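Local atomic coordinates of putative chromatin binding protein (Chaetomium thermophilum, PDB entry 6QP0), a protein that probably binds and hydrolyses ATP as a tRNA-dependent P-loop ATPase that supports tRNA modification by Elongator. Residues A[134-139]-A[217-222]; A[154-159]-A[229-234]. One frame throughout, in Å; residues are numbered along the deposited sequence.

Interaction 1: A[134-139]-A[217-222]; sequences YIKGWR and EPNPMT
Lys136 and Arg139 both carry CG beside the backbone N (chi1 -67° and -72°) and then part ways: Lys136 runs extended along Glu217 and Asn219, while Arg139 bends at chi3 (-64°) and lays its guanidinium across Pro218. In this N-terminal P-loop NTPase portion of the protein the contact joins the first turn of helix 136-148, with Ile135 at the N-cap position, to the loop that leads into strand 228-231. Pro218 CG sits centrally over one guanidinium face, 4.1 Å from Arg139 CZ, and the two side chains meet at about a right angle; Ile135 O and Lys136 N lie over the opposite face, near its rim. The planar group is therefore sandwiched, and its nitrogens are gripped from outside the segments: NE by a salt bridge to Asp225, NH1 by Asn133 O and NH2 by Glu216 O. Farther out, Lys136 CE passes 3.5 Å from Glu217 O, and a water bridges Lys136 NZ (2.6 Å) and Asn219 ND2 (3.1 Å). The other end of that amide makes an Asx turn, Asn219 OD1 accepting from Met221 N at 2.9 Å. Asn219 O closes the type I turn, taking Thr222 N at 2.9 Å and, in the carbonyl plane, Thr222 OG1 at 2.7 Å.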
loop_
_atom_site.group_PDB
_atom_site.type_symbol
_atom_site.label_atom_id
_atom_site.label_comp_id
_atom_site.label_asym_id
_atom_site.label_seq_id
_atom_site.Cartn_x
_atom_site.Cartn_y
_atom_site.Cartn_z
ATOM N N TYR A 134 -6.550 0.396 -3.723
ATOM C CA TYR A 134 -7.633 1.360 -3.598
ATOM C C TYR A 134 -9.020 0.761 -3.777
ATOM O O TYR A 134 -10.006 1.504 -3.729
ATOM C CB TYR A 134 -7.440 2.489 -4.618
ATOM C CG TYR A 134 -7.665 2.061 -6.053
ATOM C CD1 TYR A 134 -6.630 1.529 -6.812
ATOM C CD2 TYR A 134 -8.912 2.192 -6.647
ATOM C CE1 TYR A 134 -6.836 1.138 -8.123
ATOM C CE2 TYR A 134 -9.126 1.805 -7.952
ATOM C CZ TYR A 134 -8.087 1.278 -8.686
ATOM O OH TYR A 134 -8.308 0.896 -9.989
ATOM N N ILE A 135 -9.130 -0.547 -3.984
ATOM C CA ILE A 135 -10.414 -1.196 -4.226
ATOM C C ILE A 135 -10.773 -2.031 -3.007
ATOM O O ILE A 135 -9.946 -2.806 -2.511
ATOM C CB ILE A 135 -10.382 -2.062 -5.497
ATOM C CG1 ILE A 135 -9.868 -1.244 -6.686
ATOM C CG2 ILE A 135 -11.772 -2.611 -5.792
ATOM C CD1 ILE A 135 -9.626 -2.061 -7.938
ATOM N N LYS A 136 -12.009 -1.870 -2.522
ATOM C CA LYS A 136 -12.465 -2.647 -1.375
ATOM C C LYS A 136 -12.398 -4.141 -1.663
ATOM O O LYS A 136 -11.964 -4.927 -0.812
ATOM C CB LYS A 136 -13.888 -2.236 -0.997
ATOM C CG LYS A 136 -13.997 -0.814 -0.471
ATOM C CD LYS A 136 -15.440 -0.421 -0.198
ATOM C CE LYS A 136 -15.537 1.024 0.280
ATOM N NZ LYS A 136 -16.942 1.433 0.565
ATOM N N GLY A 137 -12.827 -4.554 -2.857
ATOM C CA GLY A 137 -12.726 -5.958 -3.218
ATOM C C GLY A 137 -11.299 -6.467 -3.160
ATOM O O GLY A 137 -11.025 -7.528 -2.594
ATOM N N TRP A 138 -10.367 -5.712 -3.747
ATOM C CA TRP A 138 -8.962 -6.097 -3.684
ATOM C C TRP A 138 -8.485 -6.163 -2.239
ATOM O O TRP A 138 -7.833 -7.132 -1.831
ATOM C CB TRP A 138 -8.119 -5.117 -4.501
ATOM C CG TRP A 138 -6.646 -5.240 -4.282
ATOM C CD1 TRP A 138 -5.802 -4.261 -3.852
ATOM C CD2 TRP A 138 -5.839 -6.409 -4.475
ATOM N NE1 TRP A 138 -4.519 -4.743 -3.771
ATOM C CE2 TRP A 138 -4.515 -6.060 -4.146
ATOM C CE3 TRP A 138 -6.108 -7.715 -4.897
ATOM C CZ2 TRP A 138 -3.461 -6.967 -4.224
ATOM C CZ3 TRP A 138 -5.061 -8.615 -4.974
ATOM C CH2 TRP A 138 -3.754 -8.238 -4.639
ATOM N N ARG A 139 -8.815 -5.143 -1.441
ATOM C CA ARG A 139 -8.471 -5.180 -0.024
ATOM C C ARG A 139 -9.136 -6.359 0.674
ATOM O O ARG A 139 -8.602 -6.878 1.661
ATOM C CB ARG A 139 -8.864 -3.866 0.654
ATOM C CG ARG A 139 -7.988 -2.671 0.275
ATOM C CD ARG A 139 -8.173 -1.500 1.246
ATOM N NE ARG A 139 -9.530 -0.956 1.218
ATOM C CZ ARG A 139 -9.911 0.095 0.494
ATOM N NH1 ARG A 139 -9.044 0.740 -0.274
ATOM N NH2 ARG A 139 -11.172 0.505 0.542
ATOM N N GLU A 217 -12.491 4.771 -0.252
ATOM C CA GLU A 217 -12.002 5.020 1.094
ATOM C C GLU A 217 -12.120 3.755 1.935
ATOM O O GLU A 217 -13.138 3.051 1.864
ATOM C CB GLU A 217 -12.792 6.156 1.745
ATOM C CG GLU A 217 -12.691 7.493 1.023
ATOM C CD GLU A 217 -11.295 8.082 1.082
ATOM O OE1 GLU A 217 -10.429 7.493 1.763
ATOM O OE2 GLU A 217 -11.061 9.135 0.448
ATOM N N PRO A 218 -11.107 3.417 2.732
ATOM C CA PRO A 218 -11.253 2.292 3.660
ATOM C C PRO A 218 -12.399 2.532 4.634
ATOM O O PRO A 218 -12.571 3.631 5.167
ATOM C CB PRO A 218 -9.899 2.234 4.374
ATOM C CG PRO A 218 -8.945 2.865 3.420
ATOM C CD PRO A 218 -9.726 3.943 2.719
ATOM N N ASN A 219 -13.187 1.483 4.857
ATOM C CA ASN A 219 -14.374 1.563 5.701
ATOM C C ASN A 219 -14.172 0.727 6.956
ATOM O O ASN A 219 -14.255 -0.510 6.897
ATOM C CB ASN A 219 -15.602 1.077 4.925
ATOM C CG ASN A 219 -16.895 1.363 5.647
ATOM O OD1 ASN A 219 -16.900 1.643 6.846
ATOM N ND2 ASN A 219 -18.004 1.293 4.923
ATOM N N PRO A 220 -13.907 1.340 8.114
ATOM C CA PRO A 220 -13.735 0.546 9.343
ATOM C C PRO A 220 -14.982 -0.213 9.761
ATOM O O PRO A 220 -14.901 -1.043 10.675
ATOM C CB PRO A 220 -13.350 1.595 10.397
ATOM C CG PRO A 220 -12.868 2.773 9.617
ATOM C CD PRO A 220 -13.662 2.774 8.348
ATOM N N MET A 221 -16.133 0.054 9.139
ATOM C CA MET A 221 -17.322 -0.740 9.416
ATOM C C MET A 221 -17.168 -2.164 8.892
ATOM O O MET A 221 -17.811 -3.086 9.407
ATOM C CB MET A 221 -18.551 -0.079 8.790
ATOM C CG MET A 221 -18.780 1.362 9.232
ATOM S SD MET A 221 -19.346 1.499 10.938
ATOM C CE MET A 221 -21.040 0.948 10.779
ATOM N N THR A 222 -16.329 -2.359 7.879
ATOM C CA THR A 222 -16.109 -3.675 7.298
ATOM C C THR A 222 -14.892 -4.334 7.935
ATOM O O THR A 222 -13.904 -3.667 8.256
ATOM C CB THR A 222 -15.911 -3.575 5.785
ATOM O OG1 THR A 222 -14.736 -2.807 5.502
ATOM C CG2 THR A 222 -17.120 -2.917 5.133
HETATM O O HOH W 1 -17.216 -0.352 2.457
#

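Interaction 2: A[154-159]-A[229-234]; sequences CVLQVG and FLLAWD. With ADP (adenosine-5'-diphosphate), chain B.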
loop_
_atom_site.group_PDB
_atom_site.type_symbol
_atom_site.label_atom_id
_atom_site.label_comp_id
_atom_site.label_asym_id
_atom_site.label_seq_id
_atom_site.Cartn_x
_atom_site.Cartn_y
_atom_site.Cartn_z
ATOM N N CYS A 154 -4.148 -5.704 8.557
ATOM C CA CYS A 154 -4.654 -4.375 8.866
ATOM C C CYS A 154 -4.471 -3.490 7.642
ATOM O O CYS A 154 -3.848 -3.883 6.650
ATOM C CB CYS A 154 -3.951 -3.771 10.088
ATOM S SG CYS A 154 -2.229 -3.270 9.821
ATOM N N VAL A 155 -5.028 -2.286 7.723
ATOM C CA VAL A 155 -4.958 -1.305 6.648
ATOM C C VAL A 155 -4.361 -0.020 7.204
ATOM O O VAL A 155 -4.719 0.418 8.305
ATOM C CB VAL A 155 -6.345 -1.042 6.027
ATOM C CG1 VAL A 155 -6.242 -0.009 4.917
ATOM C CG2 VAL A 155 -6.951 -2.341 5.506
ATOM N N LEU A 156 -3.450 0.579 6.441
ATOM C CA LEU A 156 -2.779 1.819 6.830
ATOM C C LEU A 156 -2.950 2.828 5.699
ATOM O O LEU A 156 -2.272 2.739 4.670
ATOM C CB LEU A 156 -1.304 1.573 7.133
ATOM C CG LEU A 156 -0.434 2.823 7.258
ATOM C CD1 LEU A 156 -0.985 3.763 8.323
ATOM C CD2 LEU A 156 1.005 2.442 7.570
ATOM N N GLN A 157 -3.846 3.791 5.894
ATOM C CA GLN A 157 -4.096 4.817 4.892
ATOM C C GLN A 157 -3.150 5.994 5.085
ATOM O O GLN A 157 -2.803 6.354 6.215
ATOM C CB GLN A 157 -5.545 5.298 4.956
ATOM C CG GLN A 157 -5.940 6.206 3.802
ATOM C CD GLN A 157 -7.422 6.518 3.794
ATOM O OE1 GLN A 157 -8.126 6.261 4.769
ATOM N NE2 GLN A 157 -7.905 7.071 2.689
ATOM N N VAL A 158 -2.742 6.593 3.974
ATOM C CA VAL A 158 -1.787 7.690 3.975
ATOM C C VAL A 158 -2.297 8.760 3.025
ATOM O O VAL A 158 -2.987 8.470 2.042
ATOM C CB VAL A 158 -0.373 7.220 3.565
ATOM C CG1 VAL A 158 0.572 8.404 3.421
ATOM C CG2 VAL A 158 0.171 6.222 4.580
ATOM N N GLY A 159 -1.956 10.008 3.324
ATOM C CA GLY A 159 -2.337 11.099 2.455
ATOM C C GLY A 159 -2.278 12.453 3.121
ATOM O O GLY A 159 -2.779 12.630 4.234
ATOM N N PHE A 229 -5.744 2.314 10.118
ATOM C CA PHE A 229 -4.845 3.325 10.654
ATOM C C PHE A 229 -4.563 4.345 9.562
ATOM O O PHE A 229 -4.506 4.007 8.377
ATOM C CB PHE A 229 -3.531 2.717 11.153
ATOM C CG PHE A 229 -3.718 1.572 12.106
ATOM C CD1 PHE A 229 -3.768 1.791 13.471
ATOM C CD2 PHE A 229 -3.838 0.275 11.635
ATOM C CE1 PHE A 229 -3.938 0.739 14.350
ATOM C CE2 PHE A 229 -4.010 -0.781 12.508
ATOM C CZ PHE A 229 -4.060 -0.548 13.868
ATOM N N LEU A 230 -4.394 5.601 9.970
ATOM C CA LEU A 230 -4.173 6.694 9.034
ATOM C C LEU A 230 -2.980 7.526 9.478
ATOM O O LEU A 230 -2.670 7.615 10.670
ATOM C CB LEU A 230 -5.418 7.586 8.918
ATOM C CG LEU A 230 -6.701 6.902 8.439
ATOM C CD1 LEU A 230 -7.427 6.215 9.585
ATOM C CD2 LEU A 230 -7.616 7.903 7.746
ATOM N N LEU A 231 -2.309 8.135 8.500
ATOM C CA LEU A 231 -1.150 8.992 8.756
ATOM C C LEU A 231 -1.207 10.161 7.777
ATOM O O LEU A 231 -0.908 9.998 6.590
ATOM C CB LEU A 231 0.159 8.226 8.610
ATOM C CG LEU A 231 0.483 7.141 9.636
ATOM C CD1 LEU A 231 1.779 6.434 9.254
ATOM C CD2 LEU A 231 0.587 7.731 11.028
ATOM N N ALA A 232 -1.591 11.331 8.273
ATOM C CA ALA A 232 -1.496 12.544 7.481
ATOM C C ALA A 232 -0.041 12.994 7.404
ATOM O O ALA A 232 0.794 12.628 8.237
ATOM C CB ALA A 232 -2.364 13.652 8.077
ATOM N N TRP A 233 0.265 13.795 6.384
ATOM C CA TRP A 233 1.622 14.310 6.240
ATOM C C TRP A 233 2.048 15.080 7.486
ATOM O O TRP A 233 3.151 14.880 8.009
ATOM C CB TRP A 233 1.720 15.201 5.002
ATOM C CG TRP A 233 1.787 14.449 3.709
ATOM C CD1 TRP A 233 1.523 13.122 3.511
ATOM C CD2 TRP A 233 2.151 14.981 2.430
ATOM N NE1 TRP A 233 1.697 12.800 2.186
ATOM C CE2 TRP A 233 2.082 13.922 1.502
ATOM C CE3 TRP A 233 2.526 16.250 1.978
ATOM C CZ2 TRP A 233 2.374 14.096 0.151
ATOM C CZ3 TRP A 233 2.815 16.419 0.637
ATOM C CH2 TRP A 233 2.737 15.348 -0.261
ATOM N N ASP A 234 1.181 15.966 7.978
ATOM C CA ASP A 234 1.533 16.820 9.104
ATOM C C ASP A 234 1.707 16.043 10.400
ATOM O O ASP A 234 2.263 16.593 11.357
ATOM C CB ASP A 234 0.467 17.902 9.277
ATOM C CG ASP A 234 0.286 18.739 8.025
ATOM O OD1 ASP A 234 1.305 19.143 7.424
ATOM O OD2 ASP A 234 -0.875 18.981 7.635
HETATM P PB ADP B . 3.739 7.558 -3.456
HETATM O O1B ADP B . 4.856 6.563 -3.678
HETATM O O2B ADP B . 3.039 7.837 -4.756
HETATM O O3B ADP B . 2.741 7.001 -2.470
HETATM P PA ADP B . 5.822 9.161 -2.154
HETATM O O1A ADP B . 6.910 8.751 -3.116
HETATM O O2A ADP B . 5.886 8.312 -0.903
HETATM O O3A ADP B . 4.350 8.987 -2.884
HETATM O "O5'" ADP B . 6.010 10.767 -1.774
HETATM C "C5'" ADP B . 5.663 11.718 -2.761
HETATM C "C4'" ADP B . 6.335 12.920 -2.545
HETATM O "O4'" ADP B . 5.676 13.693 -1.427
HETATM C "C3'" ADP B . 7.842 12.660 -2.064
HETATM O "O3'" ADP B . 8.753 13.706 -2.637
HETATM C "C2'" ADP B . 7.813 12.746 -0.829
HETATM O "O2'" ADP B . 9.070 13.363 -0.344
HETATM C "C1'" ADP B . 6.519 13.710 -0.432
HETATM N N9 ADP B . 5.885 13.176 0.725
HETATM C C8 ADP B . 5.251 12.028 0.958
HETATM N N7 ADP B . 4.855 12.051 2.235
HETATM C C5 ADP B . 5.252 13.217 2.773
HETATM C C6 ADP B . 5.106 13.744 4.038
HETATM N N6 ADP B . 4.608 13.613 5.403
HETATM N N1 ADP B . 5.596 14.937 4.325
HETATM C C2 ADP B . 6.246 15.648 3.374
HETATM N N3 ADP B . 6.395 15.137 2.128
HETATM C C4 ADP B . 5.895 13.921 1.836
#
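The Phe229 ring is met at its edge: Cys154 CB lies in the ring plane, 3.8 Å from Phe229 CE2, Val155 O stands near that plane, 3.4 Å from Phe229 CD2, and Cys154 SG is oblique, 69° off the ring normal. The Trp233 indole instead offers a face to adenine, with ADP C5 centred 3.4 Å above its plane. Between these rings the strands pair in parallel, as expected in a P-loop NTPase sheet, with edge strand 228-231 beside 153-158. Phe229 N bonds to Val155 O (2.8 Å), Gln157 N to Phe229 O (2.6 Å) and Leu231 N to Gln157 O (2.9 Å); Gly159 N to Leu231 O is weak at 3.4 Å. With CG anti to its nitrogen (chi1 167°), Leu156 swings CD1 across to Phe229 CB and Leu231 CG, on the face where helix 237-250 packs against Phe229 and Leu231. Gln157 and Leu230 run side by side on the other face. Trp233 NE1 is hydrogen-bonded to Ser13 O of the ADP pocket, so an alanine here would probably leave that carbonyl without its donor and the adenine without its flat cover. Since the Trp233 O bond to ADP N6 is weak, the base is probably held on this side mainly by stacking rather than by a directed bond.

How the interactions relate
Both interactions lie partly in the interior, but they differ in what carries them. Interaction 2 is sheet pairing: parallel backbone bonds and apolar side chains, burying 481 Å² and ending at the nucleotide. Interaction 1 joins a helix start to a loop over 183 Å², through a proline-covered guanidinium and a bridging water, with the Arg139 side chain about 14 Å from the bound ADP. The elements interlock, because helix 136-148 is followed directly by strand 153-158, and the loop holding 217-222 leads into strand 228-231. They also touch: Glu217 OE1 lies 2.7 Å from Gln157 NE2, a probable hydrogen bond, and Pro218 CG packs on Val155 CG1 at 4.2 Å.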